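Local coordinates for putative dehydratase (Mesorhizobium loti, PDB 2POZ), which is of unestablished function but is probably a lyase, perhaps a dehydratase, of the mandelate racemase and muconate lactonizing enzyme group in the enolase superfamily, at residues P65-M75 with I93-K104. Residues are numbered along the deposited sequence; the frame is centred on the assembly and turned at random.
Sequences PSRIEELWSTM and ISAIEQALWDIK
Ile68 meets Trp101 by laying its terminal methyl over the indole face: CD1 sits 3.6 Å from the centroid of the five-membered ring, 18° off the normal, a CH-pi contact. An extended chi2 of -175° carries CD1 out to the indole, while CG2 comes up to NE1. Ile68 is a knob in the hole formed by Glu97, Leu100, Trp101 and Lys104; its CD1 also lies 3.5 Å from Lys104 CE. The lysine chain, bent at chi3 and chi4, turns NZ onto Ser66 O at 3.0 Å, in the carbonyl plane and on a lone pair. Nearby, Pro65 CB packs on Leu100 CD2 at 3.7 Å. A water donates to Leu100 O; its second bond, to Pro65 O, is weak and doubtful. At the other end Ile93 CG2 approaches the Trp72 indole obliquely, 3.5 Å from CD1, and selenomethionine Met75 brings CE against Ile96 CG2 at 3.8 Å. Helices 68-75 and 93-104 run nearly antiparallel, 168° between their directions, a helical hairpin in the enolase-type N-terminal domain. Beyond them, strand 21-27 backs helix 93-104 through Ala95, Ala99 and Ile103, and helix 287-298 of the barrel-like C-terminal domain reaches Trp72 and Trp101. Trp101 is placed by a weak bond from NE1 to Glu97 OE2 and by an edge-to-face contact with Phe116. With an alanine in place of Trp101, the Ile68 methyl would probably lose the aromatic face it lies on and border a gap. Glu97 in turn accepts from the backbone N of Leu287 and Met288, while Trp72 NE1 donates to Gly285 O. Lys104 NZ has a second partner, a salt bridge to Glu114 of a neighbouring subunit.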
loop_
_atom_site.group_PDB
_atom_site.type_symbol
_atom_site.label_atom_id
_atom_site.label_comp_id
_atom_site.label_asym_id
_atom_site.label_seq_id
_atom_site.Cartn_x
_atom_site.Cartn_y
_atom_site.Cartn_z
ATOM N N PRO A 65 -35.076 22.593 21.662
ATOM C CA PRO A 65 -34.327 22.830 20.420
ATOM C C PRO A 65 -32.894 23.332 20.600
ATOM O O PRO A 65 -32.107 23.304 19.656
ATOM C CB PRO A 65 -35.203 23.842 19.678
ATOM C CG PRO A 65 -35.797 24.647 20.806
ATOM C CD PRO A 65 -36.169 23.571 21.818
ATOM N N SER A 66 -32.549 23.789 21.802
ATOM C CA SER A 66 -31.198 24.297 22.033
ATOM C C SER A 66 -30.146 23.177 22.016
ATOM O O SER A 66 -28.969 23.436 21.761
ATOM C CB SER A 66 -31.121 25.047 23.368
ATOM O OG SER A 66 -31.152 24.140 24.455
ATOM N N ARG A 67 -30.567 21.941 22.280
ATOM C CA ARG A 67 -29.639 20.803 22.282
ATOM C C ARG A 67 -29.486 20.258 20.856
ATOM O O ARG A 67 -29.885 19.138 20.549
ATOM C CB ARG A 67 -30.155 19.703 23.217
ATOM C CG ARG A 67 -30.108 20.064 24.711
ATOM C CD ARG A 67 -30.524 18.867 25.575
ATOM N NE ARG A 67 -31.923 18.944 25.985
ATOM C CZ ARG A 67 -32.603 17.944 26.548
ATOM N NH1 ARG A 67 -32.013 16.773 26.764
ATOM N NH2 ARG A 67 -33.873 18.119 26.906
ATOM N N ILE A 68 -28.898 21.064 19.985
ATOM C CA ILE A 68 -28.740 20.670 18.593
ATOM C C ILE A 68 -27.857 19.442 18.377
ATOM O O ILE A 68 -28.256 18.509 17.683
ATOM C CB ILE A 68 -28.206 21.838 17.762
ATOM C CG1 ILE A 68 -29.077 23.072 18.002
ATOM C CG2 ILE A 68 -28.210 21.460 16.279
ATOM C CD1 ILE A 68 -28.709 24.276 17.136
ATOM N N GLU A 69 -26.665 19.429 18.964
ATOM C CA GLU A 69 -25.779 18.279 18.792
ATOM C C GLU A 69 -26.466 17.008 19.287
ATOM O O GLU A 69 -26.352 15.954 18.665
ATOM C CB GLU A 69 -24.460 18.484 19.554
ATOM C CG GLU A 69 -23.490 19.478 18.919
ATOM C CD GLU A 69 -22.610 18.859 17.837
ATOM O OE1 GLU A 69 -22.692 17.631 17.607
ATOM O OE2 GLU A 69 -21.822 19.608 17.222
ATOM N N GLU A 70 -27.186 17.101 20.405
ATOM C CA GLU A 70 -27.870 15.926 20.941
ATOM C C GLU A 70 -28.956 15.412 20.003
ATOM O O GLU A 70 -29.066 14.208 19.774
ATOM C CB GLU A 70 -28.488 16.224 22.310
ATOM C CG GLU A 70 -29.105 14.984 22.966
ATOM C CD GLU A 70 -29.646 15.260 24.361
ATOM O OE1 GLU A 70 -30.668 15.963 24.475
ATOM O OE2 GLU A 70 -29.041 14.781 25.344
ATOM N N LEU A 71 -29.757 16.329 19.470
ATOM C CA LEU A 71 -30.835 15.963 18.557
ATOM C C LEU A 71 -30.286 15.318 17.290
ATOM O O LEU A 71 -30.838 14.340 16.791
ATOM C CB LEU A 71 -31.664 17.198 18.187
ATOM C CG LEU A 71 -32.798 17.627 19.125
ATOM C CD1 LEU A 71 -33.821 16.512 19.224
ATOM C CD2 LEU A 71 -32.252 17.954 20.494
ATOM N N TRP A 72 -29.199 15.872 16.767
ATOM C CA TRP A 72 -28.591 15.325 15.559
ATOM C C TRP A 72 -28.138 13.904 15.884
ATOM O O TRP A 72 -28.449 12.950 15.168
ATOM C CB TRP A 72 -27.382 16.166 15.146
ATOM C CG TRP A 72 -27.004 15.996 13.716
ATOM C CD1 TRP A 72 -27.428 16.757 12.659
ATOM C CD2 TRP A 72 -26.128 15.002 13.171
ATOM N NE1 TRP A 72 -26.864 16.298 11.492
ATOM C CE2 TRP A 72 -26.065 15.222 11.777
ATOM C CE3 TRP A 72 -25.391 13.945 13.726
ATOM C CZ2 TRP A 72 -25.295 14.424 10.928
ATOM C CZ3 TRP A 72 -24.621 13.148 12.876
ATOM C CH2 TRP A 72 -24.583 13.394 11.494
ATOM N N SER A 73 -27.418 13.768 16.992
ATOM C CA SER A 73 -26.927 12.463 17.418
ATOM C C SER A 73 -28.057 11.445 17.604
ATOM O O SER A 73 -27.908 10.270 17.255
ATOM C CB SER A 73 -26.131 12.609 18.721
ATOM O OG SER A 73 -25.756 11.342 19.229
ATOM N N THR A 74 -29.184 11.892 18.155
ATOM C CA THR A 74 -30.321 10.999 18.379
ATOM C C THR A 74 -30.901 10.477 17.058
ATOM O O THR A 74 -31.203 9.286 16.923
ATOM C CB THR A 74 -31.438 11.720 19.165
ATOM O OG1 THR A 74 -30.923 12.167 20.428
ATOM C CG2 THR A 74 -32.607 10.781 19.407
HETATM N N MSE A 75 -31.071 11.372 16.089
HETATM C CA MSE A 75 -31.604 10.971 14.787
HETATM C C MSE A 75 -30.612 10.052 14.086
HETATM O O MSE A 75 -30.997 9.088 13.426
HETATM C CB MSE A 75 -31.893 12.200 13.916
HETATM C CG MSE A 75 -33.001 13.075 14.490
HETATM SE SE MSE A 75 -33.593 14.497 13.315
HETATM C CE MSE A 75 -32.181 15.766 13.662
ATOM N N ILE A 93 -32.546 15.127 7.898
ATOM C CA ILE A 93 -31.824 15.562 9.079
ATOM C C ILE A 93 -31.273 16.976 8.888
ATOM O O ILE A 93 -31.349 17.794 9.795
ATOM C CB ILE A 93 -30.679 14.584 9.419
ATOM C CG1 ILE A 93 -31.291 13.257 9.896
ATOM C CG2 ILE A 93 -29.755 15.203 10.497
ATOM C CD1 ILE A 93 -30.289 12.138 10.159
ATOM N N SER A 94 -30.751 17.268 7.698
ATOM C CA SER A 94 -30.185 18.584 7.407
ATOM C C SER A 94 -31.216 19.698 7.544
ATOM O O SER A 94 -30.938 20.747 8.124
ATOM C CB SER A 94 -29.614 18.638 5.977
ATOM O OG SER A 94 -28.575 17.702 5.773
ATOM N N ALA A 95 -32.400 19.472 6.985
ATOM C CA ALA A 95 -33.455 20.472 7.029
ATOM C C ALA A 95 -33.799 20.809 8.478
ATOM O O ALA A 95 -33.908 21.971 8.848
ATOM C CB ALA A 95 -34.697 19.961 6.278
ATOM N N ILE A 96 -33.955 19.775 9.289
ATOM C CA ILE A 96 -34.282 19.938 10.697
ATOM C C ILE A 96 -33.167 20.671 11.434
ATOM O O ILE A 96 -33.432 21.598 12.194
ATOM C CB ILE A 96 -34.533 18.554 11.353
ATOM C CG1 ILE A 96 -35.884 18.016 10.877
ATOM C CG2 ILE A 96 -34.490 18.670 12.885
ATOM C CD1 ILE A 96 -36.126 16.568 11.193
ATOM N N GLU A 97 -31.923 20.262 11.186
ATOM C CA GLU A 97 -30.761 20.866 11.835
ATOM C C GLU A 97 -30.663 22.366 11.529
ATOM O O GLU A 97 -30.333 23.160 12.407
ATOM C CB GLU A 97 -29.477 20.129 11.396
ATOM C CG GLU A 97 -28.229 20.505 12.194
ATOM C CD GLU A 97 -27.376 21.558 11.498
ATOM O OE1 GLU A 97 -27.922 22.342 10.697
ATOM O OE2 GLU A 97 -26.159 21.613 11.767
ATOM N N GLN A 98 -30.940 22.748 10.281
ATOM C CA GLN A 98 -30.912 24.157 9.893
ATOM C C GLN A 98 -31.931 24.939 10.727
ATOM O O GLN A 98 -31.638 26.020 11.232
ATOM C CB GLN A 98 -31.291 24.325 8.420
ATOM C CG GLN A 98 -30.242 23.891 7.410
ATOM C CD GLN A 98 -30.854 23.686 6.040
ATOM O OE1 GLN A 98 -31.692 24.475 5.605
ATOM N NE2 GLN A 98 -30.435 22.628 5.350
ATOM N N ALA A 99 -33.139 24.399 10.842
ATOM C CA ALA A 99 -34.193 25.066 11.606
ATOM C C ALA A 99 -33.797 25.220 13.076
ATOM O O ALA A 99 -34.188 26.189 13.731
ATOM C CB ALA A 99 -35.502 24.281 11.494
ATOM N N LEU A 100 -33.034 24.264 13.595
ATOM C CA LEU A 100 -32.611 24.341 14.986
ATOM C C LEU A 100 -31.635 25.494 15.186
ATOM O O LEU A 100 -31.760 26.243 16.154
ATOM C CB LEU A 100 -31.990 23.016 15.421
ATOM C CG LEU A 100 -33.033 21.898 15.507
ATOM C CD1 LEU A 100 -32.353 20.567 15.822
ATOM C CD2 LEU A 100 -34.062 22.247 16.584
ATOM N N TRP A 101 -30.669 25.645 14.276
ATOM C CA TRP A 101 -29.705 26.746 14.380
ATOM C C TRP A 101 -30.416 28.087 14.180
ATOM O O TRP A 101 -30.042 29.102 14.773
ATOM C CB TRP A 101 -28.580 26.599 13.347
ATOM C CG TRP A 101 -27.553 25.587 13.749
ATOM C CD1 TRP A 101 -27.393 24.332 13.244
ATOM C CD2 TRP A 101 -26.586 25.724 14.802
ATOM N NE1 TRP A 101 -26.387 23.671 13.918
ATOM C CE2 TRP A 101 -25.877 24.507 14.879
ATOM C CE3 TRP A 101 -26.256 26.761 15.689
ATOM C CZ2 TRP A 101 -24.855 24.293 15.811
ATOM C CZ3 TRP A 101 -25.240 26.550 16.615
ATOM C CH2 TRP A 101 -24.551 25.323 16.666
ATOM N N ASP A 102 -31.445 28.090 13.341
ATOM C CA ASP A 102 -32.210 29.311 13.101
ATOM C C ASP A 102 -32.837 29.737 14.446
ATOM O O ASP A 102 -32.775 30.903 14.838
ATOM C CB ASP A 102 -33.290 29.029 12.051
ATOM C CG ASP A 102 -33.911 30.295 11.481
ATOM O OD1 ASP A 102 -33.276 31.377 11.535
ATOM O OD2 ASP A 102 -35.040 30.194 10.957
ATOM N N ILE A 103 -33.421 28.780 15.159
ATOM C CA ILE A 103 -34.041 29.068 16.448
ATOM C C ILE A 103 -33.019 29.545 17.472
ATOM O O ILE A 103 -33.275 30.492 18.225
ATOM C CB ILE A 103 -34.782 27.827 16.992
ATOM C CG1 ILE A 103 -36.061 27.603 16.172
ATOM C CG2 ILE A 103 -35.108 28.015 18.478
ATOM C CD1 ILE A 103 -36.731 26.274 16.427
ATOM N N LYS A 104 -31.854 28.903 17.494
ATOM C CA LYS A 104 -30.819 29.287 18.440
ATOM C C LYS A 104 -30.338 30.711 18.160
ATOM O O LYS A 104 -30.155 31.496 19.083
ATOM C CB LYS A 104 -29.640 28.309 18.379
ATOM C CG LYS A 104 -28.569 28.562 19.444
ATOM C CD LYS A 104 -27.447 27.526 19.365
ATOM C CE LYS A 104 -27.864 26.202 19.974
ATOM N NZ LYS A 104 -27.929 26.271 21.462
HETATM O O HOH W 1 -32.143 25.699 18.793
#